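Local coordinates for protein cytochrome c' (Allochromatium vinosum, PDB 5GYR) that carries a covalently bound high-spin heme c without a sixth ligand and is linked to electron transfer, though the exact function of the protein is not known, at residues A99-A102 against E108-K111. Numbering follows the deposited sequence.
Sequences AEVA and EAVK
Val101 meets Ala109 and Val110 where helices 86-104 and 107-128 form an antiparallel pair, the C-terminal helical hairpin of the cytochrome c' fold. The contact sits beside the short turn between them. The two backbones run close, with Ala102 CA and Val110 CA 5.7 Å apart. The Val101 side chain leaves its helix toward the facing one and branches at CB into two methyls. CG1 stands anti to the backbone N (chi1 172°) and reaches straight across. Val101 CG1 lies 3.4 Å from Ala109 CB, tighter than usual for two carbons. The same methyl rests 3.4 Å from the backbone N of Val110, and 3.8 Å from Val110 CG2. Val101 CG2, beside its own backbone N, meets no atom of 108-111 at comparable range. Val110 answers with its CG2 branch, which packs over the backbone of Ala102. The contact is van der Waals packing, without hydrogen bonds between the two segments. Ala43 and Tyr34 of a second subunit pack on Ala102 and Val110, respectively, consistent with a four-helix bundle completed by domain swapping. A bound heme c lies about 13 Å from the Val110 side chain. Across the hairpin, Val110 CG2 sits 3.7 Å from Ala102 CA and 4.3 Å from Ala102 CB.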
# COMPACT_ATOMS: atom_id res chain seq x y z
N ALA A 99 -20.76 11.52 0.36
CA ALA A 99 -20.72 12.58 1.37
C ALA A 99 -21.04 13.96 0.76
O ALA A 99 -21.79 14.74 1.34
CB ALA A 99 -19.36 12.62 2.05
N GLU A 100 -20.49 14.23 -0.42
CA GLU A 100 -20.80 15.46 -1.15
C GLU A 100 -22.28 15.59 -1.46
O GLU A 100 -22.90 16.64 -1.20
CB GLU A 100 -20.03 15.52 -2.48
CG GLU A 100 -18.55 15.78 -2.31
CD GLU A 100 -17.79 15.65 -3.62
OE1 GLU A 100 -18.42 15.59 -4.69
OE2 GLU A 100 -16.55 15.60 -3.56
N VAL A 101 -22.86 14.54 -2.02
CA VAL A 101 -24.26 14.57 -2.41
C VAL A 101 -25.15 14.66 -1.15
O VAL A 101 -26.16 15.37 -1.14
CB VAL A 101 -24.61 13.31 -3.23
CG1 VAL A 101 -26.10 13.21 -3.46
CG2 VAL A 101 -23.85 13.28 -4.56
N ALA A 102 -24.77 13.95 -0.10
CA ALA A 102 -25.55 13.97 1.14
C ALA A 102 -25.62 15.37 1.74
O ALA A 102 -26.63 15.74 2.33
CB ALA A 102 -24.98 12.99 2.16
N GLU A 108 -32.93 11.86 -3.78
CA GLU A 108 -32.82 11.06 -5.00
C GLU A 108 -31.38 10.94 -5.49
O GLU A 108 -30.97 9.88 -5.97
CB GLU A 108 -33.72 11.60 -6.12
CG GLU A 108 -34.21 10.55 -7.11
CD GLU A 108 -34.92 9.37 -6.44
OE1 GLU A 108 -35.05 9.34 -5.19
OE2 GLU A 108 -35.36 8.45 -7.16
N ALA A 109 -30.60 12.01 -5.35
CA ALA A 109 -29.18 11.97 -5.69
C ALA A 109 -28.42 11.07 -4.71
O ALA A 109 -27.54 10.31 -5.11
CB ALA A 109 -28.60 13.38 -5.70
N VAL A 110 -28.77 11.16 -3.44
CA VAL A 110 -28.18 10.30 -2.41
C VAL A 110 -28.44 8.83 -2.73
O VAL A 110 -27.55 7.99 -2.61
CB VAL A 110 -28.70 10.64 -1.00
CG1 VAL A 110 -28.31 9.56 0.01
CG2 VAL A 110 -28.14 11.98 -0.56
N LYS A 111 -29.66 8.51 -3.15
CA LYS A 111 -30.02 7.13 -3.47
C LYS A 111 -29.06 6.56 -4.51
O LYS A 111 -28.57 5.43 -4.37
CB LYS A 111 -31.47 7.02 -3.95
CG LYS A 111 -31.89 5.60 -4.25
CD LYS A 111 -33.37 5.47 -4.59
CE LYS A 111 -33.63 4.24 -5.47
NZ LYS A 111 -34.97 3.63 -5.21